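Side-chain contacts in probable benzoylformate decarboxylase (Rhodococcus jostii, PDB 7ORX), which belongs to the thiamine diphosphate-dependent enzymes and binds this cofactor between the N-terminal domain of one subunit and the C-terminal domain of another: residues C[52-57]-C[93-98]; C[70-73]-C[77-80]; C[83-88]-C[124-129]; C[116-121]-C[158-163]; C[408-413]-C[439-444]. One frame throughout, in Å; residues are numbered along the deposited sequence.

Interaction 1: residues C[52-57]-C[93-98]; sequences AVLSMA and SPLVVT
Leu54 of helix 50-64 meets Leu95 of strand 95-101 through the ends of both side chains. Leu54 CD2 lies 3.8 Å from Leu95 CD1. This same CD1 also comes within 4.0 Å of Leu54 CG, so one methyl of Leu95 lies along the CG-CD2 branch of Leu54. This is the tighter part of the contact. The CB of Leu54 does not point straight at the strand. The reach comes from the torsion: CG stands anti to the backbone N (chi1 -167°), which swings the branch toward the strand.

The other pairs are looser. Leu54 CD1 is 4.1 Å from Val97 CG2, and these two side chains meet nearly at right angles. The second methyl of Leu95, CD2, is turned to Ala57, one turn further along the helix. It lies 4.1 Å from Ala57 CB and also lies close to the Ala57 carbonyl. Leu95 therefore splits its two branches between Leu54 and Ala57. No hydrogen bond joins the segments, and none of the touching residues faces solvent.

The looser side is closed by other parts of the chain. Ala84 and Leu85 of helix 82-90 pack on Leu54. Val70 of the neighbouring strand packs on Ala57.

The axes of 52-57 and 95-98 approach to 10.1 Å, and the two run roughly antiparallel, at 152°. A helix laid against a parallel sheet in this way, with leucine, valine and alanine filling the interface, is typical of the alpha/beta fold of thiamine diphosphate-binding domains.

Interaction 2: residues C[70-73]-C[77-80]; sequences VNLH and GSGN. With TPP (thiamine diphosphate), chain K.
This contact is the strand-to-helix turn at the C-terminal end of strand 68-73, where the N-terminal domain meets thiamine diphosphate. His73 O accepts a hydrogen bond from Gly77 N at 2.8 Å. The bond is bent at the hydrogen (134°), and the donor is tilted 19° from the carbonyl plane. It spans four residues, which is the spacing of an alpha-helix, at the start of helix 74-79. One residue back, Leu72 CD1 packs on Ser78, 4.2 Å from its CA. Ser78 OG bonds to Ala74 O.

Such a turn at the end of a parallel strand is a usual place for a cofactor site in alpha/beta domains. Here His73 CG is anti to the backbone N (chi1 175°), which swings the imidazole to the cofactor. His73 CD2 comes within 3.5 Å of C4' of the aminopyrimidine. The bridging C7' of thiamine diphosphate lies 3.9 Å above the plane of the imidazole, near its rim. Glu31 OE2 bonds to His73 ND1 and helps fix the ring. Asn80 ND2 approaches the methyl CM2 of thiamine diphosphate at 3.5 Å and bonds to Glu50 OE1. Gly404 O and Ser433 OG of the second subunit are among the groups hydrogen-bonded to the cofactor.

Interaction 3: residues C[83-88]-C[124-129]; sequences GALTNS and PLVKWS
Leu125 reaches across to Leu85 and Thr86 of helix 82-90. Its CB points toward the helix but stays too far back to touch it. CG stands anti to the carbonyl carbon (chi1 -75°) and carries both methyls forward. CD1 goes deepest. It lies 3.7 Å from Thr86 CG2 and 4.0 Å from Leu85 CB, and it also nears the backbone N of Thr86. CD2 takes the other side of the fork and meets the same threonine methyl, with Leu125 CD2 3.8 Å from Thr86 CG2. The methyl of Thr86 thus faces both tips of the leucine.

A hydrogen bond inside the helix fixes this methyl. Thr86 OG1 donates to Gly83 O at 2.6 Å, one turn back. Gly83 O also accepts from Thr86 N. The hydroxyl has a further partner in Ser403 OG. With OG1 held there, CG2 is left turned to Leu125.

Beside this pair, Leu85 CD2 packs on Val126 CG1 at 4.0 Å. The two side chains slant across each other. Leu54 of helix 50-64 backs Leu85, and Ser76 of the second subunit packs on Thr86.

A cis peptide bond precedes Pro124, just before Leu125. The loop then runs into strand 128-130. Helix 82-90 packed on the loop that leads into this strand, an outermost one of the sheet within the chain, belongs to the alpha/beta fold of the N-terminal thiamine diphosphate-binding domain.

Interaction 4: residues C[116-121]-C[158-163]; sequences VDAGTL and YVSVPY
Ala118 sits over strand 157-162 and touches both Ser160 and Tyr158. Its CB points toward the strand. Ala118 CB is 3.6 Å from Ser160 CB and equally 3.6 Å from Ser160 OG, so the methyl rests along the whole serine side chain. The carbonyl of Ala118 meets the ring of Tyr158. Ala118 O lies 3.5 Å from Tyr158 CE2 and 4.0 Å from Tyr158 CD2, approaching the ring obliquely. Leu121 CD2 adds a looser touch on Tyr158 OH at 4.3 Å.

Tyr158 and Ser160 are two residues apart and reach the same face of the sheet. The CG of Tyr158 is anti to the backbone N (chi1 -179°), and the ring extends alongside Ala118 and Leu121, which lie on a weakly bonded helical turn at about 118-121. Its hydroxyl bonds to Ser78 OG, which fixes the far end of the ring. Ser160 OG bonds to Glu131 OE1.

Further out, Gly119 O bonds to Ser129 OG, which ties the helical turn to the next strand of the sheet. Val97 and Ala99 of strand 95-101 support Tyr158 from the side. Pro124 of the second subunit packs on Leu121, so the turn lies between the sheet and the neighbouring subunit.

No hydrogen bond crosses between the two segments. Both hydroxyls on the strand are engaged elsewhere, so the weakly bonded turn is held on Tyr158 and Ser160 mainly by van der Waals contact.

Interaction 5: residues C[408-413]-C[439-444]; sequences FGLPAA and TALWSA
Glu378 OE1 takes two backbone N-H groups at the start of the segment 408-413, one from Phe408 and a weaker one from Gly409. Just beyond, Leu410 and Pro411 pack on Ala440 and Leu441 of the neighbouring helix. Leu410 CD2 is 3.6 Å from Leu441 CD2 and 3.9 Å from Leu441 CG. The two leucine side chains cross at about a right angle. Leu441 is not aimed at its partner from the start. Its CG lies anti to the carbonyl carbon (chi1 -77°), and this brings the tip across.

Ala440 packs beside them. Its CB lies 3.6 Å from Pro411 CA and 3.7 Å from Pro411 CG, so the methyl sits against the proline ring. It is also 4.4 Å from Leu410 CD2.

The two helices belong to the C-terminal thiamine diphosphate-binding domain. Helix 409-418 leads into strand 425-430, and helix 440-447 leads on from that strand to 452-457. The segments 409-413 and 440-444 run nearly parallel, at 19°, with axes approaching to 9.2 Å, as expected for successive helices of a parallel alpha/beta sheet. With a small alanine on one side, the CA atoms of Pro411 and Ala440 come within 5.1 Å.

Helix 50-64 of the N-terminal domain borders the pair: Ser55 packs on Pro411, and Ala52 on Thr439. Trp442 NE1 bonds to Pro482 O of the second subunit.

In the fold
From the N terminus, interaction 1 opens first and brings helix 50-64 back to strand 95-101. Interaction 2 is a short turn that opens and closes within that span, at the end of neighbouring strand 68-73. Interaction 3 starts inside the span and ends beyond it, so it crosses interaction 1. Interaction 4 opens before interaction 3 closes and crosses it in turn. These four serve one parallel sheet, from strand 68-73 to strand 128-130. Ser78 joins interaction 2 to interaction 4 through Tyr158. Interaction 5 closes much later, in the C-terminal domain. It meets interaction 1 along helix 50-64, which links the two cofactor-binding domains of the chain.

Interaction 1: residues C[52-57]-C[93-98]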
# COMPACT_ATOMS: atom_id res chain seq x y z
N ALA C 52 22.92 8.90 -6.42
CA ALA C 52 23.90 9.99 -6.27
C ALA C 52 23.16 11.32 -6.22
O ALA C 52 23.43 12.11 -5.29
CB ALA C 52 24.90 9.93 -7.41
N VAL C 53 22.26 11.57 -7.17
CA VAL C 53 21.46 12.83 -7.21
C VAL C 53 20.85 13.07 -5.83
O VAL C 53 20.89 14.15 -5.28
CB VAL C 53 20.34 12.70 -8.25
CG1 VAL C 53 19.24 13.73 -8.06
CG2 VAL C 53 20.89 12.72 -9.66
N LEU C 54 20.25 12.03 -5.32
CA LEU C 54 19.37 12.21 -4.17
C LEU C 54 20.24 12.36 -2.92
O LEU C 54 19.94 13.24 -2.09
CB LEU C 54 18.42 11.03 -4.14
CG LEU C 54 17.29 11.29 -3.18
CD1 LEU C 54 15.97 10.98 -3.86
CD2 LEU C 54 17.54 10.52 -1.88
N SER C 55 21.31 11.57 -2.83
CA SER C 55 22.29 11.70 -1.72
C SER C 55 22.99 13.07 -1.76
O SER C 55 23.22 13.62 -0.68
CB SER C 55 23.28 10.59 -1.77
OG SER C 55 22.71 9.37 -1.34
N MET C 56 23.32 13.60 -2.95
CA MET C 56 23.85 14.98 -3.10
C MET C 56 22.83 15.97 -2.51
O MET C 56 23.22 16.88 -1.77
CB MET C 56 24.11 15.34 -4.57
CG MET C 56 25.50 15.04 -5.04
SD MET C 56 25.71 15.06 -6.87
CE MET C 56 24.98 16.65 -7.15
N ALA C 57 21.55 15.80 -2.87
CA ALA C 57 20.46 16.68 -2.42
C ALA C 57 20.42 16.61 -0.90
O ALA C 57 20.28 17.64 -0.27
CB ALA C 57 19.17 16.24 -3.05
N SER C 93 15.35 14.71 6.86
CA SER C 93 15.78 15.59 5.75
C SER C 93 14.60 15.97 4.88
O SER C 93 13.94 15.08 4.32
CB SER C 93 16.89 14.95 4.97
OG SER C 93 18.13 15.46 5.46
N PRO C 94 14.27 17.28 4.78
CA PRO C 94 13.13 17.74 4.01
C PRO C 94 13.35 17.78 2.50
O PRO C 94 13.18 18.81 1.93
CB PRO C 94 12.89 19.15 4.56
CG PRO C 94 14.22 19.60 5.03
CD PRO C 94 14.93 18.36 5.52
N LEU C 95 13.70 16.66 1.88
CA LEU C 95 13.78 16.54 0.40
C LEU C 95 12.36 16.57 -0.17
O LEU C 95 11.49 15.80 0.28
CB LEU C 95 14.42 15.22 0.00
CG LEU C 95 15.82 14.96 0.54
CD1 LEU C 95 16.41 13.69 -0.09
CD2 LEU C 95 16.74 16.14 0.26
N VAL C 96 12.17 17.36 -1.22
CA VAL C 96 10.92 17.38 -2.01
C VAL C 96 11.23 16.70 -3.34
O VAL C 96 11.92 17.29 -4.16
CB VAL C 96 10.49 18.83 -2.20
CG1 VAL C 96 9.23 18.88 -3.02
CG2 VAL C 96 10.36 19.53 -0.87
N VAL C 97 10.82 15.46 -3.52
CA VAL C 97 11.24 14.71 -4.72
C VAL C 97 10.08 14.73 -5.72
O VAL C 97 9.08 14.10 -5.42
CB VAL C 97 11.56 13.27 -4.32
CG1 VAL C 97 12.03 12.43 -5.50
CG2 VAL C 97 12.56 13.24 -3.18
N THR C 98 10.23 15.42 -6.84
CA THR C 98 9.28 15.37 -7.98
C THR C 98 9.77 14.36 -9.03
O THR C 98 10.97 14.29 -9.31
CB THR C 98 9.09 16.75 -8.60
OG1 THR C 98 10.30 17.07 -9.28
CG2 THR C 98 8.82 17.83 -7.57

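Interaction 2: residues C[70-73]-C[77-80]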
# COMPACT_ATOMS: atom_id res chain seq x y z
N VAL C 70 14.41 17.84 -5.72
CA VAL C 70 15.02 16.77 -6.56
C VAL C 70 14.07 16.54 -7.73
O VAL C 70 12.89 16.64 -7.50
CB VAL C 70 15.18 15.51 -5.70
CG1 VAL C 70 15.68 14.35 -6.52
CG2 VAL C 70 16.06 15.79 -4.49
N ASN C 71 14.56 16.21 -8.93
CA ASN C 71 13.70 15.92 -10.09
C ASN C 71 14.21 14.65 -10.76
O ASN C 71 15.31 14.64 -11.33
CB ASN C 71 13.65 17.11 -11.03
CG ASN C 71 12.74 16.89 -12.22
OD1 ASN C 71 11.63 16.37 -12.09
ND2 ASN C 71 13.21 17.29 -13.39
N LEU C 72 13.42 13.58 -10.75
CA LEU C 72 13.85 12.25 -11.21
C LEU C 72 12.95 11.80 -12.35
O LEU C 72 11.91 12.43 -12.59
CB LEU C 72 13.72 11.28 -10.04
CG LEU C 72 14.57 11.61 -8.83
CD1 LEU C 72 14.23 10.69 -7.65
CD2 LEU C 72 16.05 11.50 -9.17
N HIS C 73 13.33 10.70 -12.98
CA HIS C 73 12.70 10.18 -14.21
C HIS C 73 11.81 8.97 -13.91
O HIS C 73 12.35 7.88 -13.79
CB HIS C 73 13.73 9.83 -15.28
CG HIS C 73 13.08 9.20 -16.46
ND1 HIS C 73 12.10 9.87 -17.23
CD2 HIS C 73 13.13 7.94 -16.92
CE1 HIS C 73 11.64 9.06 -18.15
NE2 HIS C 73 12.26 7.87 -17.99
N GLY C 77 13.92 5.81 -12.66
CA GLY C 77 14.69 6.87 -11.97
C GLY C 77 14.32 6.98 -10.48
O GLY C 77 15.26 7.09 -9.65
N SER C 78 13.03 6.95 -10.14
CA SER C 78 12.53 7.02 -8.73
C SER C 78 13.00 5.80 -7.94
O SER C 78 13.48 6.00 -6.80
CB SER C 78 11.01 7.18 -8.68
OG SER C 78 10.69 8.43 -9.21
N GLY C 79 12.83 4.60 -8.52
CA GLY C 79 13.25 3.32 -7.92
C GLY C 79 14.74 3.32 -7.58
O GLY C 79 15.09 2.89 -6.46
N ASN C 80 15.60 3.81 -8.48
CA ASN C 80 17.07 3.87 -8.27
C ASN C 80 17.41 4.70 -7.01
O ASN C 80 18.55 4.51 -6.46
CB ASN C 80 17.79 4.35 -9.55
CG ASN C 80 18.00 3.24 -10.58
OD1 ASN C 80 17.89 2.05 -10.28
ND2 ASN C 80 18.33 3.62 -11.79
N1' TPP K . 17.42 7.43 -15.80
C2' TPP K . 17.01 6.16 -15.90
CM2 TPP K . 17.28 5.24 -14.76
N3' TPP K . 16.36 5.65 -16.95
C4' TPP K . 16.11 6.47 -17.98
N4' TPP K . 15.45 5.93 -19.03
C5' TPP K . 16.52 7.82 -17.98
C6' TPP K . 17.16 8.25 -16.83
C7' TPP K . 16.24 8.75 -19.14
N3 TPP K . 17.01 8.40 -20.34
C2 TPP K . 16.52 7.61 -21.30
S1 TPP K . 17.31 7.90 -22.78
C5 TPP K . 18.63 8.64 -21.91
C4 TPP K . 18.30 8.86 -20.61
CM4 TPP K . 19.17 9.51 -19.57
C6 TPP K . 19.94 8.94 -22.59
C7 TPP K . 20.99 7.87 -22.38
O7 TPP K . 22.22 8.26 -23.06
PA TPP K . 23.10 7.18 -23.88
O1A TPP K . 23.05 5.86 -23.19
O2A TPP K . 24.36 7.93 -24.11
O3A TPP K . 22.33 6.95 -25.26
PB TPP K . 22.30 7.81 -26.60
O1B TPP K . 22.46 6.85 -27.76
O2B TPP K . 20.96 8.48 -26.59
O3B TPP K . 23.45 8.79 -26.48

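Interaction 3: residues C[83-88]-C[124-129]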
# COMPACT_ATOMS: atom_id res chain seq x y z
N GLY C 83 16.90 3.47 -2.04
CA GLY C 83 17.98 3.20 -1.06
C GLY C 83 18.40 4.48 -0.38
O GLY C 83 18.41 4.54 0.88
N ALA C 84 18.73 5.50 -1.19
CA ALA C 84 19.23 6.79 -0.67
C ALA C 84 18.17 7.42 0.23
O ALA C 84 18.52 7.91 1.29
CB ALA C 84 19.61 7.66 -1.82
N LEU C 85 16.90 7.29 -0.16
CA LEU C 85 15.74 7.94 0.49
C LEU C 85 15.59 7.43 1.93
O LEU C 85 15.14 8.21 2.77
CB LEU C 85 14.50 7.63 -0.35
CG LEU C 85 13.48 8.73 -0.49
CD1 LEU C 85 14.11 10.12 -0.46
CD2 LEU C 85 12.68 8.52 -1.76
N THR C 86 15.98 6.19 2.22
CA THR C 86 15.97 5.63 3.59
C THR C 86 16.80 6.53 4.52
O THR C 86 16.38 6.73 5.67
CB THR C 86 16.50 4.19 3.67
OG1 THR C 86 17.91 4.09 3.36
CG2 THR C 86 15.67 3.25 2.81
N ASN C 87 17.96 7.00 4.06
CA ASN C 87 18.84 7.83 4.92
C ASN C 87 18.09 9.12 5.24
O ASN C 87 18.16 9.56 6.39
CB ASN C 87 20.22 8.05 4.30
CG ASN C 87 21.10 6.82 4.45
OD1 ASN C 87 21.16 6.21 5.51
ND2 ASN C 87 21.79 6.44 3.40
N SER C 88 17.37 9.67 4.26
CA SER C 88 16.63 10.95 4.38
C SER C 88 15.57 10.85 5.49
O SER C 88 15.44 11.80 6.28
CB SER C 88 16.06 11.34 3.07
OG SER C 88 17.08 11.24 2.06
N PRO C 124 7.04 2.53 1.88
CA PRO C 124 6.64 3.30 3.06
C PRO C 124 7.62 4.38 3.54
O PRO C 124 7.59 4.74 4.70
CB PRO C 124 6.61 2.18 4.11
CG PRO C 124 7.83 1.35 3.78
CD PRO C 124 7.95 1.44 2.27
N LEU C 125 8.49 4.88 2.67
CA LEU C 125 9.65 5.71 3.09
C LEU C 125 9.20 7.14 3.38
O LEU C 125 8.97 7.47 4.57
CB LEU C 125 10.73 5.63 2.00
CG LEU C 125 11.49 4.31 2.01
CD1 LEU C 125 12.66 4.36 1.05
CD2 LEU C 125 11.98 3.94 3.42
N VAL C 126 9.07 7.93 2.32
CA VAL C 126 8.46 9.28 2.27
C VAL C 126 7.33 9.42 3.29
O VAL C 126 6.57 8.46 3.41
CB VAL C 126 8.00 9.53 0.84
CG1 VAL C 126 9.18 9.42 -0.13
CG2 VAL C 126 6.92 8.55 0.43
N LYS C 127 7.27 10.55 4.01
CA LYS C 127 6.16 10.92 4.92
C LYS C 127 4.83 11.02 4.18
O LYS C 127 3.78 10.90 4.79
CB LYS C 127 6.22 12.36 5.39
CG LYS C 127 7.29 12.68 6.38
CD LYS C 127 7.33 14.15 6.66
CE LYS C 127 6.07 14.59 7.37
NZ LYS C 127 6.36 15.71 8.28
N TRP C 128 4.90 11.47 2.93
CA TRP C 128 3.71 11.90 2.17
C TRP C 128 3.99 11.79 0.68
O TRP C 128 5.10 12.18 0.29
CB TRP C 128 3.34 13.34 2.54
CG TRP C 128 2.02 13.70 1.92
CD1 TRP C 128 0.80 13.18 2.25
CD2 TRP C 128 1.81 14.52 0.77
NE1 TRP C 128 -0.14 13.61 1.36
CE2 TRP C 128 0.43 14.48 0.49
CE3 TRP C 128 2.64 15.31 -0.03
CZ2 TRP C 128 -0.14 15.24 -0.52
CZ3 TRP C 128 2.08 16.03 -1.06
CH2 TRP C 128 0.70 16.00 -1.30
N SER C 129 3.03 11.33 -0.10
CA SER C 129 3.23 11.20 -1.57
C SER C 129 1.91 11.46 -2.29
O SER C 129 0.90 11.09 -1.76
CB SER C 129 3.83 9.83 -1.89
OG SER C 129 2.83 8.90 -2.26

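Interaction 4: residues C[116-121]-C[158-163]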
# COMPACT_ATOMS: atom_id res chain seq x y z
N VAL C 116 3.30 3.05 -12.72
CA VAL C 116 2.00 2.40 -12.35
C VAL C 116 1.85 2.46 -10.82
O VAL C 116 2.66 1.80 -10.15
CB VAL C 116 1.90 0.95 -12.90
CG1 VAL C 116 0.48 0.40 -12.81
CG2 VAL C 116 2.43 0.83 -14.33
N ASP C 117 0.89 3.25 -10.30
CA ASP C 117 0.68 3.51 -8.84
C ASP C 117 1.89 4.26 -8.30
O ASP C 117 2.68 3.66 -7.53
CB ASP C 117 0.48 2.23 -8.00
CG ASP C 117 -0.81 1.45 -8.25
OD1 ASP C 117 -1.60 1.85 -9.18
OD2 ASP C 117 -1.04 0.46 -7.50
N ALA C 118 2.05 5.52 -8.69
CA ALA C 118 3.25 6.32 -8.34
C ALA C 118 3.28 6.60 -6.83
O ALA C 118 4.40 6.58 -6.25
CB ALA C 118 3.26 7.59 -9.16
N GLY C 119 2.09 6.84 -6.25
CA GLY C 119 1.84 7.00 -4.80
C GLY C 119 2.30 5.81 -3.96
O GLY C 119 2.79 6.02 -2.83
N THR C 120 2.17 4.58 -4.49
CA THR C 120 2.59 3.32 -3.82
C THR C 120 4.12 3.13 -3.91
O THR C 120 4.71 2.66 -2.92
CB THR C 120 1.88 2.08 -4.40
OG1 THR C 120 0.48 2.35 -4.53
CG2 THR C 120 2.08 0.82 -3.58
N LEU C 121 4.73 3.44 -5.06
CA LEU C 121 6.15 3.11 -5.36
C LEU C 121 7.05 3.48 -4.15
O LEU C 121 7.75 2.56 -3.64
CB LEU C 121 6.57 3.82 -6.66
CG LEU C 121 8.01 3.57 -7.15
CD1 LEU C 121 8.31 2.09 -7.47
CD2 LEU C 121 8.29 4.45 -8.37
N TYR C 158 7.09 12.97 -1.93
CA TYR C 158 7.20 12.61 -3.35
C TYR C 158 5.95 13.08 -4.08
O TYR C 158 4.89 12.89 -3.58
CB TYR C 158 7.31 11.10 -3.48
CG TYR C 158 7.46 10.54 -4.87
CD1 TYR C 158 8.67 10.54 -5.54
CD2 TYR C 158 6.41 9.89 -5.47
CE1 TYR C 158 8.81 9.96 -6.80
CE2 TYR C 158 6.53 9.30 -6.72
CZ TYR C 158 7.74 9.32 -7.38
OH TYR C 158 7.83 8.73 -8.61
N VAL C 159 6.12 13.67 -5.25
CA VAL C 159 5.03 14.20 -6.10
C VAL C 159 5.33 13.72 -7.51
O VAL C 159 6.39 14.09 -8.02
CB VAL C 159 5.00 15.74 -6.02
CG1 VAL C 159 3.92 16.25 -6.94
CG2 VAL C 159 4.79 16.23 -4.61
N SER C 160 4.42 12.95 -8.13
CA SER C 160 4.58 12.47 -9.53
C SER C 160 3.72 13.36 -10.40
O SER C 160 2.57 13.40 -10.11
CB SER C 160 4.21 10.99 -9.64
OG SER C 160 3.91 10.58 -10.96
N VAL C 161 4.26 14.06 -11.40
CA VAL C 161 3.49 15.01 -12.25
C VAL C 161 3.57 14.56 -13.71
O VAL C 161 4.67 14.46 -14.27
CB VAL C 161 3.99 16.46 -12.08
CG1 VAL C 161 3.16 17.38 -12.94
CG2 VAL C 161 4.05 16.87 -10.63
N PRO C 162 2.41 14.24 -14.35
CA PRO C 162 2.36 13.95 -15.78
C PRO C 162 2.86 15.15 -16.57
O PRO C 162 2.55 16.29 -16.21
CB PRO C 162 0.87 13.68 -16.05
CG PRO C 162 0.29 13.28 -14.73
CD PRO C 162 1.11 14.02 -13.70
N TYR C 163 3.65 14.91 -17.60
CA TYR C 163 4.48 15.99 -18.18
C TYR C 163 3.57 17.00 -18.87
O TYR C 163 3.89 18.20 -18.89
CB TYR C 163 5.62 15.38 -18.99
CG TYR C 163 5.35 14.89 -20.38
CD1 TYR C 163 4.98 15.73 -21.41
CD2 TYR C 163 5.62 13.57 -20.70
CE1 TYR C 163 4.82 15.25 -22.71
CE2 TYR C 163 5.48 13.07 -21.98
CZ TYR C 163 5.07 13.91 -22.99
OH TYR C 163 4.93 13.33 -24.22

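Interaction 5: residues C[408-413]-C[439-444]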
# COMPACT_ATOMS: atom_id res chain seq x y z
N PHE C 408 25.64 7.03 0.51
CA PHE C 408 25.38 8.38 1.04
C PHE C 408 26.65 9.23 1.00
O PHE C 408 26.58 10.34 0.55
CB PHE C 408 24.83 8.27 2.46
CG PHE C 408 24.80 9.56 3.23
CD1 PHE C 408 23.70 10.39 3.16
CD2 PHE C 408 25.84 9.91 4.08
CE1 PHE C 408 23.65 11.55 3.90
CE2 PHE C 408 25.79 11.08 4.82
CZ PHE C 408 24.70 11.91 4.71
N GLY C 409 27.78 8.71 1.46
CA GLY C 409 28.97 9.53 1.78
C GLY C 409 29.54 10.31 0.61
O GLY C 409 29.56 11.56 0.67
N LEU C 410 29.98 9.64 -0.44
CA LEU C 410 30.62 10.36 -1.56
C LEU C 410 29.70 11.47 -2.05
O LEU C 410 30.09 12.63 -2.08
CB LEU C 410 31.01 9.40 -2.68
CG LEU C 410 32.38 9.72 -3.25
CD1 LEU C 410 32.97 8.56 -4.04
CD2 LEU C 410 32.29 10.98 -4.08
N PRO C 411 28.45 11.14 -2.45
CA PRO C 411 27.53 12.16 -2.94
C PRO C 411 27.19 13.20 -1.87
O PRO C 411 27.15 14.34 -2.19
CB PRO C 411 26.29 11.35 -3.32
CG PRO C 411 26.85 10.00 -3.65
CD PRO C 411 27.86 9.80 -2.54
N ALA C 412 26.95 12.81 -0.63
CA ALA C 412 26.53 13.80 0.38
C ALA C 412 27.68 14.78 0.55
O ALA C 412 27.40 15.93 0.79
CB ALA C 412 26.14 13.18 1.68
N ALA C 413 28.92 14.33 0.42
CA ALA C 413 30.09 15.22 0.59
C ALA C 413 30.03 16.29 -0.48
O ALA C 413 30.21 17.48 -0.17
CB ALA C 413 31.38 14.44 0.47
N THR C 439 29.80 7.85 -9.00
CA THR C 439 29.47 8.77 -10.12
C THR C 439 29.31 10.21 -9.61
O THR C 439 29.34 11.08 -10.44
CB THR C 439 28.19 8.36 -10.84
OG1 THR C 439 27.15 8.44 -9.86
CG2 THR C 439 28.26 6.97 -11.43
N ALA C 440 29.12 10.46 -8.32
CA ALA C 440 29.03 11.84 -7.80
C ALA C 440 30.35 12.56 -8.00
O ALA C 440 30.37 13.81 -7.89
CB ALA C 440 28.66 11.85 -6.36
N LEU C 441 31.43 11.83 -8.27
CA LEU C 441 32.73 12.47 -8.54
C LEU C 441 32.64 13.30 -9.82
O LEU C 441 33.23 14.39 -9.86
CB LEU C 441 33.81 11.39 -8.68
CG LEU C 441 34.29 10.78 -7.38
CD1 LEU C 441 35.34 9.73 -7.69
CD2 LEU C 441 34.85 11.86 -6.45
N TRP C 442 31.92 12.80 -10.83
CA TRP C 442 31.65 13.54 -12.09
C TRP C 442 31.00 14.89 -11.79
O TRP C 442 31.50 15.89 -12.31
CB TRP C 442 30.74 12.72 -12.99
CG TRP C 442 30.49 13.38 -14.31
CD1 TRP C 442 31.29 13.30 -15.42
CD2 TRP C 442 29.36 14.19 -14.67
NE1 TRP C 442 30.73 14.02 -16.44
CE2 TRP C 442 29.54 14.55 -16.01
CE3 TRP C 442 28.24 14.64 -14.00
CZ2 TRP C 442 28.63 15.36 -16.69
CZ3 TRP C 442 27.33 15.43 -14.67
CH2 TRP C 442 27.53 15.79 -16.00
N SER C 443 29.98 14.91 -10.94
CA SER C 443 29.28 16.15 -10.55
C SER C 443 30.27 17.12 -9.93
O SER C 443 30.32 18.27 -10.33
CB SER C 443 28.11 15.85 -9.68
OG SER C 443 27.16 15.08 -10.42
N ALA C 444 31.13 16.66 -9.04
CA ALA C 444 32.17 17.51 -8.42
C ALA C 444 33.08 18.11 -9.49
O ALA C 444 33.47 19.31 -9.39
CB ALA C 444 32.93 16.68 -7.43